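Local coordinates for Polyphosphate:AMP phosphotransferase (Pseudomonas aeruginosa PAO1, PDB 3CZP), which uses inorganic polyphosphate as phosphate donor to convert AMP to ADP and, less efficiently, GMP to GDP, at residues S366-G378 and N442-M456. Residues are numbered along the deposited sequence; the frame is centred on the assembly and turned at random.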
ATOM      1  N   SER A 366      -1.434  -3.843 -19.124  1.00 22.94           N
ATOM      2  CA  SER A 366      -1.531  -2.515 -18.573  1.00 22.40           C
ATOM      3  C   SER A 366      -2.972  -2.141 -18.415  1.00 23.57           C
ATOM      4  O   SER A 366      -3.847  -2.989 -18.506  1.00 22.33           O
ATOM      5  CB  SER A 366      -0.820  -1.509 -19.527  1.00 22.12           C
ATOM      6  OG  SER A 366      -1.683  -1.223 -20.640  1.00 22.93           O
ATOM      7  N   TRP A 367      -3.213  -0.837 -18.232  1.00 23.78           N
ATOM      8  CA  TRP A 367      -4.570  -0.294 -18.160  1.00 23.59           C
ATOM      9  C   TRP A 367      -5.370  -0.396 -19.446  1.00 23.72           C
ATOM     10  O   TRP A 367      -6.559  -0.182 -19.437  1.00 24.23           O
ATOM     11  CB  TRP A 367      -4.524   1.176 -17.743  1.00 22.66           C
ATOM     12  CG  TRP A 367      -3.458   2.011 -18.401  1.00 23.38           C
ATOM     13  CD1 TRP A 367      -3.595   2.801 -19.524  1.00 22.00           C
ATOM     14  CD2 TRP A 367      -2.094   2.184 -17.957  1.00 20.72           C
ATOM     15  NE1 TRP A 367      -2.404   3.431 -19.805  1.00 22.87           N
ATOM     16  CE2 TRP A 367      -1.465   3.068 -18.875  1.00 19.10           C
ATOM     17  CE3 TRP A 367      -1.335   1.623 -16.924  1.00 21.74           C
ATOM     18  CZ2 TRP A 367      -0.163   3.437 -18.772  1.00 19.68           C
ATOM     19  CZ3 TRP A 367      -0.008   2.002 -16.799  1.00 22.37           C
ATOM     20  CH2 TRP A 367       0.575   2.908 -17.717  1.00 22.40           C
ATOM     21  N   TYR A 368      -4.697  -0.665 -20.553  1.00 24.96           N
ATOM     22  CA  TYR A 368      -5.344  -0.959 -21.835  1.00 25.56           C
ATOM     23  C   TYR A 368      -6.178  -2.235 -21.871  1.00 25.76           C
ATOM     24  O   TYR A 368      -7.026  -2.407 -22.779  1.00 26.09           O
ATOM     25  CB  TYR A 368      -4.330  -0.875 -22.982  1.00 25.60           C
ATOM     26  CG  TYR A 368      -3.920   0.556 -23.226  1.00 25.83           C
ATOM     27  CD1 TYR A 368      -4.747   1.410 -23.921  1.00 26.92           C
ATOM     28  CD2 TYR A 368      -2.739   1.081 -22.685  1.00 24.69           C
ATOM     29  CE1 TYR A 368      -4.408   2.749 -24.135  1.00 25.90           C
ATOM     30  CE2 TYR A 368      -2.392   2.435 -22.900  1.00 27.72           C
ATOM     31  CZ  TYR A 368      -3.238   3.256 -23.640  1.00 24.50           C
ATOM     32  OH  TYR A 368      -2.955   4.590 -23.869  1.00 26.44           O
ATOM     33  N   GLY A 369      -5.989  -3.093 -20.874  1.00 27.20           N
ATOM     34  CA  GLY A 369      -6.807  -4.298 -20.727  1.00 28.09           C
ATOM     35  C   GLY A 369      -8.302  -4.021 -20.798  1.00 28.21           C
ATOM     36  O   GLY A 369      -9.041  -4.785 -21.388  1.00 29.13           O
ATOM     37  N   ARG A 370      -8.735  -2.912 -20.197  1.00 29.67           N
ATOM     38  CA  ARG A 370     -10.132  -2.501 -20.213  1.00 29.60           C
ATOM     39  C   ARG A 370     -10.719  -2.398 -21.626  1.00 30.17           C
ATOM     40  O   ARG A 370     -11.874  -2.844 -21.867  1.00 31.05           O
ATOM     41  CB  ARG A 370     -10.368  -1.179 -19.452  1.00 29.15           C
ATOM     42  CG  ARG A 370     -11.825  -0.753 -19.561  1.00 30.19           C
ATOM     43  CD  ARG A 370     -12.358  -0.040 -18.361  1.00 29.47           C
ATOM     44  NE  ARG A 370     -12.621  -0.978 -17.263  1.00 28.20           N
ATOM     45  CZ  ARG A 370     -13.140  -0.594 -16.106  1.00 28.59           C
ATOM     46  NH1 ARG A 370     -13.438   0.691 -15.890  1.00 29.37           N
ATOM     47  NH2 ARG A 370     -13.318  -1.485 -15.153  1.00 28.84           N
ATOM     48  N   VAL A 371      -9.933  -1.836 -22.561  1.00 30.02           N
ATOM     49  CA  VAL A 371     -10.385  -1.650 -23.955  1.00 29.67           C
ATOM     50  C   VAL A 371      -9.898  -2.757 -24.900  1.00 30.08           C
ATOM     51  O   VAL A 371     -10.129  -2.705 -26.102  1.00 30.57           O
ATOM     52  CB  VAL A 371      -9.964  -0.286 -24.511  1.00 29.31           C
ATOM     53  CG1 VAL A 371     -10.521   0.817 -23.597  1.00 26.78           C
ATOM     54  CG2 VAL A 371      -8.430  -0.237 -24.690  1.00 26.30           C
ATOM     55  N   LEU A 372      -9.257  -3.775 -24.326  1.00 30.56           N
ATOM     56  CA  LEU A 372      -8.861  -4.964 -25.066  1.00 29.70           C
ATOM     57  C   LEU A 372      -9.599  -6.151 -24.481  1.00 30.01           C
ATOM     58  O   LEU A 372     -10.777  -6.324 -24.763  1.00 30.92           O
ATOM     59  CB  LEU A 372      -7.337  -5.113 -25.048  1.00 29.39           C
ATOM     60  CG  LEU A 372      -6.516  -4.030 -25.788  1.00 28.97           C
ATOM     61  CD1 LEU A 372      -5.028  -4.279 -25.454  1.00 27.45           C
ATOM     62  CD2 LEU A 372      -6.770  -3.961 -27.341  1.00 30.01           C
ATOM     63  N   VAL A 373      -8.963  -6.965 -23.645  1.00 29.91           N
ATOM     64  CA  VAL A 373      -9.648  -8.167 -23.098  1.00 29.46           C
ATOM     65  C   VAL A 373     -11.003  -7.969 -22.371  1.00 29.18           C
ATOM     66  O   VAL A 373     -11.886  -8.801 -22.499  1.00 28.05           O
ATOM     67  CB  VAL A 373      -8.683  -9.013 -22.201  1.00 29.97           C
ATOM     68  CG1 VAL A 373      -8.147  -8.200 -20.989  1.00 28.43           C
ATOM     69  CG2 VAL A 373      -9.349 -10.327 -21.782  1.00 29.28           C
ATOM     70  N   GLU A 374     -11.184  -6.891 -21.603  1.00 29.74           N
ATOM     71  CA  GLU A 374     -12.463  -6.669 -20.934  1.00 29.88           C
ATOM     72  C   GLU A 374     -13.587  -6.399 -21.932  1.00 29.73           C
ATOM     73  O   GLU A 374     -14.682  -6.893 -21.752  1.00 29.33           O
ATOM     74  CB  GLU A 374     -12.385  -5.511 -19.938  1.00 30.08           C
ATOM     75  CG  GLU A 374     -11.421  -5.760 -18.787  1.00 33.64           C
ATOM     76  CD  GLU A 374     -11.491  -4.709 -17.653  1.00 31.56           C
ATOM     77  OE1 GLU A 374     -12.337  -3.799 -17.646  1.00 32.70           O
ATOM     78  OE2 GLU A 374     -10.675  -4.828 -16.740  1.00 36.70           O
ATOM     79  N   ARG A 375     -13.308  -5.568 -22.936  1.00 29.66           N
ATOM     80  CA  ARG A 375     -14.251  -5.238 -23.987  1.00 30.22           C
ATOM     81  C   ARG A 375     -14.723  -6.510 -24.680  1.00 30.61           C
ATOM     82  O   ARG A 375     -15.921  -6.796 -24.776  1.00 32.62           O
ATOM     83  CB  ARG A 375     -13.568  -4.311 -25.016  1.00 30.07           C
ATOM     84  CG  ARG A 375     -14.323  -4.190 -26.341  1.00 29.48           C
ATOM     85  CD  ARG A 375     -13.711  -3.067 -27.241  1.00 30.17           C
ATOM     86  NE  ARG A 375     -14.054  -3.241 -28.676  1.00 28.00           N
ATOM     87  CZ  ARG A 375     -13.929  -2.289 -29.615  1.00 28.46           C
ATOM     88  NH1 ARG A 375     -13.515  -1.068 -29.302  1.00 27.69           N
ATOM     89  NH2 ARG A 375     -14.256  -2.540 -30.879  1.00 29.54           N
ATOM     90  N   ILE A 376     -13.751  -7.285 -25.119  1.00 30.69           N
ATOM     91  CA  ILE A 376     -13.962  -8.546 -25.825  1.00 31.16           C
ATOM     92  C   ILE A 376     -14.640  -9.636 -25.019  1.00 31.17           C
ATOM     93  O   ILE A 376     -15.532 -10.278 -25.532  1.00 32.23           O
ATOM     94  CB  ILE A 376     -12.634  -9.048 -26.433  1.00 30.90           C
ATOM     95  CG1 ILE A 376     -12.302  -8.144 -27.616  1.00 31.27           C
ATOM     96  CG2 ILE A 376     -12.732 -10.554 -26.935  1.00 30.15           C
ATOM     97  CD1 ILE A 376     -10.918  -8.227 -28.052  1.00 31.52           C
ATOM     98  N   GLU A 377     -14.245  -9.865 -23.781  1.00 31.43           N
ATOM     99  CA  GLU A 377     -14.898 -10.919 -22.978  1.00 31.74           C
ATOM    100  C   GLU A 377     -16.146 -10.426 -22.225  1.00 32.00           C
ATOM    101  O   GLU A 377     -16.913 -11.246 -21.702  1.00 31.66           O
ATOM    102  CB  GLU A 377     -13.919 -11.542 -21.971  1.00 31.00           C
ATOM    103  CG  GLU A 377     -12.707 -12.189 -22.588  1.00 31.95           C
ATOM    104  CD  GLU A 377     -13.042 -13.246 -23.614  1.00 31.57           C
ATOM    105  OE1 GLU A 377     -14.096 -13.914 -23.474  1.00 30.62           O
ATOM    106  OE2 GLU A 377     -12.248 -13.392 -24.582  1.00 36.06           O
ATOM    107  N   GLY A 378     -16.313  -9.103 -22.162  1.00 32.43           N
ATOM    108  CA  GLY A 378     -17.405  -8.470 -21.435  1.00 32.90           C
ATOM    109  C   GLY A 378     -17.168  -8.469 -19.943  1.00 33.78           C
ATOM    110  O   GLY A 378     -18.078  -8.724 -19.168  1.00 34.35           O
ATOM    111  N   ASN A 442      -9.126 -17.496 -27.457  1.00 44.54           N
ATOM    112  CA  ASN A 442      -8.773 -16.105 -27.872  1.00 43.81           C
ATOM    113  C   ASN A 442      -8.328 -15.986 -29.341  1.00 42.94           C
ATOM    114  O   ASN A 442      -8.507 -14.938 -29.975  1.00 42.80           O
ATOM    115  CB  ASN A 442      -7.651 -15.513 -26.993  1.00 44.09           C
ATOM    116  CG  ASN A 442      -8.085 -15.235 -25.546  1.00 44.45           C
ATOM    117  OD1 ASN A 442      -9.269 -15.017 -25.256  1.00 45.33           O
ATOM    118  ND2 ASN A 442      -7.107 -15.222 -24.634  1.00 45.11           N
ATOM    119  N   ARG A 443      -7.727 -17.059 -29.855  1.00 41.72           N
ATOM    120  CA  ARG A 443      -7.272 -17.134 -31.240  1.00 41.08           C
ATOM    121  C   ARG A 443      -8.468 -17.146 -32.219  1.00 40.56           C
ATOM    122  O   ARG A 443      -8.370 -16.619 -33.326  1.00 40.88           O
ATOM    123  CB  ARG A 443      -6.369 -18.365 -31.402  1.00 40.63           C
ATOM    124  CG  ARG A 443      -6.042 -18.752 -32.839  1.00 41.14           C
ATOM    125  CD  ARG A 443      -5.058 -19.942 -32.896  1.00 40.29           C
ATOM    126  NE  ARG A 443      -4.674 -20.255 -34.277  1.00 38.64           N
ATOM    127  CZ  ARG A 443      -3.847 -19.518 -35.015  1.00 36.52           C
ATOM    128  NH1 ARG A 443      -3.297 -18.411 -34.527  1.00 35.39           N
ATOM    129  NH2 ARG A 443      -3.587 -19.868 -36.256  1.00 37.43           N
ATOM    130  N   ASP A 444      -9.591 -17.735 -31.796  1.00 39.92           N
ATOM    131  CA  ASP A 444     -10.854 -17.704 -32.565  1.00 39.39           C
ATOM    132  C   ASP A 444     -11.623 -16.368 -32.377  1.00 38.93           C
ATOM    133  O   ASP A 444     -12.715 -16.199 -32.919  1.00 38.13           O
ATOM    134  CB  ASP A 444     -11.764 -18.899 -32.185  1.00 39.45           C
ATOM    135  CG  ASP A 444     -11.098 -20.287 -32.412  1.00 39.27           C
ATOM    136  OD1 ASP A 444      -9.903 -20.368 -32.796  1.00 39.09           O
ATOM    137  OD2 ASP A 444     -11.786 -21.313 -32.183  1.00 37.74           O
ATOM    138  N   LYS A 445     -11.036 -15.453 -31.588  1.00 38.79           N
ATOM    139  CA  LYS A 445     -11.572 -14.106 -31.375  0.50 38.56           C
ATOM    140  C   LYS A 445     -10.652 -13.063 -32.022  1.00 38.51           C
ATOM    141  O   LYS A 445     -10.732 -11.886 -31.712  1.00 37.84           O
ATOM    142  CB  LYS A 445     -11.727 -13.800 -29.870  0.50 38.50           C
ATOM    143  CG  LYS A 445     -12.653 -14.745 -29.085  0.50 38.04           C
ATOM    144  CD  LYS A 445     -12.841 -14.296 -27.617  0.50 37.88           C
ATOM    145  CE  LYS A 445     -14.177 -13.585 -27.362  0.50 36.20           C
ATOM    146  NZ  LYS A 445     -15.363 -14.522 -27.373  0.50 36.48           N
ATOM    147  N   TRP A 446      -9.803 -13.503 -32.953  1.00 38.64           N
ATOM    148  CA  TRP A 446      -8.784 -12.646 -33.607  1.00 38.43           C
ATOM    149  C   TRP A 446      -9.213 -11.283 -34.222  1.00 38.22           C
ATOM    150  O   TRP A 446      -8.545 -10.256 -33.992  1.00 37.54           O
ATOM    151  CB  TRP A 446      -8.075 -13.446 -34.693  1.00 38.81           C
ATOM    152  CG  TRP A 446      -6.905 -12.705 -35.305  1.00 38.80           C
ATOM    153  CD1 TRP A 446      -6.949 -11.763 -36.304  1.00 39.01           C
ATOM    154  CD2 TRP A 446      -5.536 -12.860 -34.961  1.00 37.43           C
ATOM    155  NE1 TRP A 446      -5.678 -11.311 -36.586  1.00 39.08           N
ATOM    156  CE2 TRP A 446      -4.791 -11.973 -35.780  1.00 36.84           C
ATOM    157  CE3 TRP A 446      -4.859 -13.670 -34.055  1.00 37.96           C
ATOM    158  CZ2 TRP A 446      -3.419 -11.880 -35.717  1.00 37.07           C
ATOM    159  CZ3 TRP A 446      -3.491 -13.567 -33.991  1.00 38.85           C
ATOM    160  CH2 TRP A 446      -2.783 -12.680 -34.816  1.00 38.43           C
ATOM    161  N   ASP A 447     -10.276 -11.277 -35.030  1.00 37.49           N
ATOM    162  CA  ASP A 447     -10.737 -10.034 -35.660  1.00 37.62           C
ATOM    163  C   ASP A 447     -11.368  -9.065 -34.642  1.00 37.52           C
ATOM    164  O   ASP A 447     -11.463  -7.853 -34.935  1.00 36.13           O
ATOM    165  CB  ASP A 447     -11.686 -10.280 -36.860  1.00 37.87           C
ATOM    166  CG  ASP A 447     -10.936 -10.426 -38.212  1.00 38.96           C
ATOM    167  OD1 ASP A 447      -9.695 -10.538 -38.223  1.00 39.65           O
ATOM    168  OD2 ASP A 447     -11.583 -10.437 -39.294  1.00 42.32           O
ATOM    169  N   GLN A 448     -11.802  -9.583 -33.477  1.00 37.51           N
ATOM    170  CA  GLN A 448     -12.250  -8.711 -32.355  1.00 37.81           C
ATOM    171  C   GLN A 448     -11.076  -7.948 -31.759  1.00 37.20           C
ATOM    172  O   GLN A 448     -11.233  -6.803 -31.309  1.00 37.85           O
ATOM    173  CB  GLN A 448     -12.963  -9.495 -31.243  1.00 38.03           C
ATOM    174  CG  GLN A 448     -14.350 -10.095 -31.600  1.00 39.21           C
ATOM    175  CD  GLN A 448     -14.969 -10.918 -30.436  1.00 40.08           C
ATOM    176  OE1 GLN A 448     -14.899 -12.144 -30.428  1.00 43.92           O
ATOM    177  NE2 GLN A 448     -15.554 -10.234 -29.458  1.00 41.30           N
ATOM    178  N   TYR A 449      -9.893  -8.558 -31.725  1.00 36.63           N
ATOM    179  CA  TYR A 449      -8.719  -7.802 -31.250  1.00 36.50           C
ATOM    180  C   TYR A 449      -8.258  -6.805 -32.295  1.00 36.02           C
ATOM    181  O   TYR A 449      -7.786  -5.734 -31.940  1.00 36.91           O
ATOM    182  CB  TYR A 449      -7.584  -8.707 -30.760  1.00 36.69           C
ATOM    183  CG  TYR A 449      -7.847  -9.253 -29.363  1.00 36.57           C
ATOM    184  CD1 TYR A 449      -8.611 -10.423 -29.171  1.00 37.69           C
ATOM    185  CD2 TYR A 449      -7.368  -8.580 -28.233  1.00 37.09           C
ATOM    186  CE1 TYR A 449      -8.873 -10.920 -27.875  1.00 37.50           C
ATOM    187  CE2 TYR A 449      -7.627  -9.054 -26.952  1.00 36.68           C
ATOM    188  CZ  TYR A 449      -8.367 -10.209 -26.764  1.00 37.35           C
ATOM    189  OH  TYR A 449      -8.612 -10.641 -25.472  1.00 37.55           O
ATOM    190  N   VAL A 450      -8.425  -7.116 -33.571  1.00 34.73           N
ATOM    191  CA  VAL A 450      -8.021  -6.190 -34.634  1.00 34.31           C
ATOM    192  C   VAL A 450      -8.872  -4.921 -34.530  1.00 34.49           C
ATOM    193  O   VAL A 450      -8.339  -3.788 -34.463  1.00 34.55           O
ATOM    194  CB  VAL A 450      -8.124  -6.828 -36.057  1.00 34.21           C
ATOM    195  CG1 VAL A 450      -7.735  -5.816 -37.131  1.00 31.87           C
ATOM    196  CG2 VAL A 450      -7.223  -8.058 -36.174  1.00 32.62           C
ATOM    197  N   ASP A 451     -10.189  -5.111 -34.424  1.00 33.91           N
ATOM    198  CA  ASP A 451     -11.104  -3.971 -34.297  1.00 33.99           C
ATOM    199  C   ASP A 451     -10.795  -3.161 -33.051  1.00 32.95           C
ATOM    200  O   ASP A 451     -10.776  -1.941 -33.101  1.00 33.37           O
ATOM    201  CB  ASP A 451     -12.564  -4.408 -34.238  1.00 33.45           C
ATOM    202  CG  ASP A 451     -13.084  -4.841 -35.563  1.00 35.28           C
ATOM    203  OD1 ASP A 451     -12.522  -4.459 -36.624  1.00 35.65           O
ATOM    204  OD2 ASP A 451     -14.077  -5.588 -35.538  1.00 38.34           O
ATOM    205  N   ALA A 452     -10.535  -3.851 -31.952  1.00 32.60           N
ATOM    206  CA  ALA A 452     -10.236  -3.213 -30.668  1.00 32.87           C
ATOM    207  C   ALA A 452      -8.874  -2.502 -30.583  1.00 32.70           C
ATOM    208  O   ALA A 452      -8.735  -1.406 -29.977  1.00 31.95           O
ATOM    209  CB  ALA A 452     -10.384  -4.267 -29.542  1.00 32.28           C
ATOM    210  N   VAL A 453      -7.851  -3.120 -31.160  1.00 32.90           N
ATOM    211  CA  VAL A 453      -6.512  -2.480 -31.238  1.00 32.98           C
ATOM    212  C   VAL A 453      -6.589  -1.249 -32.133  1.00 32.98           C
ATOM    213  O   VAL A 453      -6.067  -0.195 -31.782  1.00 34.79           O
ATOM    214  CB  VAL A 453      -5.414  -3.478 -31.724  1.00 32.68           C
ATOM    215  CG1 VAL A 453      -4.047  -2.801 -31.940  1.00 30.64           C
ATOM    216  CG2 VAL A 453      -5.308  -4.588 -30.692  1.00 31.74           C
ATOM    217  N   GLY A 454      -7.306  -1.357 -33.241  1.00 32.19           N
ATOM    218  CA  GLY A 454      -7.557  -0.218 -34.102  1.00 31.25           C
ATOM    219  C   GLY A 454      -8.185   0.971 -33.416  1.00 31.16           C
ATOM    220  O   GLY A 454      -7.740   2.102 -33.589  1.00 30.60           O
ATOM    221  N   ASP A 455      -9.242   0.725 -32.648  1.00 31.91           N
ATOM    222  CA  ASP A 455      -9.911   1.778 -31.905  1.00 32.98           C
ATOM    223  C   ASP A 455      -9.044   2.376 -30.854  1.00 32.99           C
ATOM    224  O   ASP A 455      -9.046   3.599 -30.674  1.00 34.00           O
ATOM    225  CB  ASP A 455     -11.180   1.260 -31.241  1.00 33.27           C
ATOM    226  CG  ASP A 455     -12.220   0.890 -32.230  1.00 33.49           C
ATOM    227  OD1 ASP A 455     -12.110   1.317 -33.408  1.00 35.28           O
ATOM    228  OD2 ASP A 455     -13.175   0.201 -31.841  1.00 36.83           O
HETATM  229  N   MSE A 456      -8.326   1.513 -30.141  1.00 33.33           N
HETATM  230  CA  MSE A 456      -7.406   1.932 -29.110  1.00 33.77           C
HETATM  231  C   MSE A 456      -6.394   2.919 -29.664  1.00 33.07           C
HETATM  232  O   MSE A 456      -6.239   4.006 -29.160  1.00 33.21           O
HETATM  233  CB  MSE A 456      -6.671   0.707 -28.538  1.00 33.35           C
HETATM  234  CG  MSE A 456      -5.513   1.013 -27.601  1.00 34.28           C
HETATM  235 SE   MSE A 456      -4.834  -0.685 -26.915  0.80 39.26          SE
HETATM  236  CE  MSE A 456      -3.699  -1.107 -28.406  1.00 30.86           C
TER
HETATM  237  O   HOH W   1     -10.024  -0.712 -27.938  1.00 45.65           O
HETATM  238  O   HOH W   2     -13.984  -5.448 -30.465  1.00 46.54           O
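In the second of the two fused PPK2 domains, whose core is a parallel sheet with the 2-3-1-4-5 strand order of P-loop kinases, Leu372 and Ala452 interlock as reciprocal knobs between helix 370-377 and helix 446-460. The segment axes approach to 9.2 Å and run roughly antiparallel, at 140°. Leu372 enters a hole formed by Tyr449, Ala452, Val453 and Met456, its CD2 lying 3.7 Å from Val453 CG2. In return the methyl of Ala452 sits among Val371, Leu372, Arg375 and Ile376. The selenium of Met456, a selenomethionine here, is wedged between Leu372 and the Tyr368 ring, which it meets obliquely in a Met-aromatic contact, SE standing 3.7 Å from Tyr368 CD1. One turn further along, Ile376 lays its CD1 over the face of the Tyr449 ring as a CH-pi contact, while its CG1 lies beside Gln448 CB at 3.9 Å.

Along one flank, Arg375 leaves its helix with CG opposite the backbone N (chi1 165°) and stays extended to NE, which carries the guanidinium across Ala452, one face over Ala452 CA. Its end forms a salt bridge, end-on, to a single carboxylate oxygen: Asp455 OD2 accepts from Arg375 NH1 at 2.9 Å, on its anti lone pair, and from Arg375 NH2 at 3.1 Å. One water donates to both Val371 O and Ala452 O, joining the two backbones; a second accepts from Arg375 NE and donates to Gln448 O, tying the arginine side chain to the facing helix.

Asn258 binds the other oxygen of Asp455, and Arg259 pairs with Asp451, tying the loop ahead of helix 260-263 to helix 446-460. Beyond the interface, helix 382-402 packs on Val371 and Tyr368, whose hydroxyl bonds Glu396, and strand 300-307 of the central sheet lies against Tyr368 through Glu306.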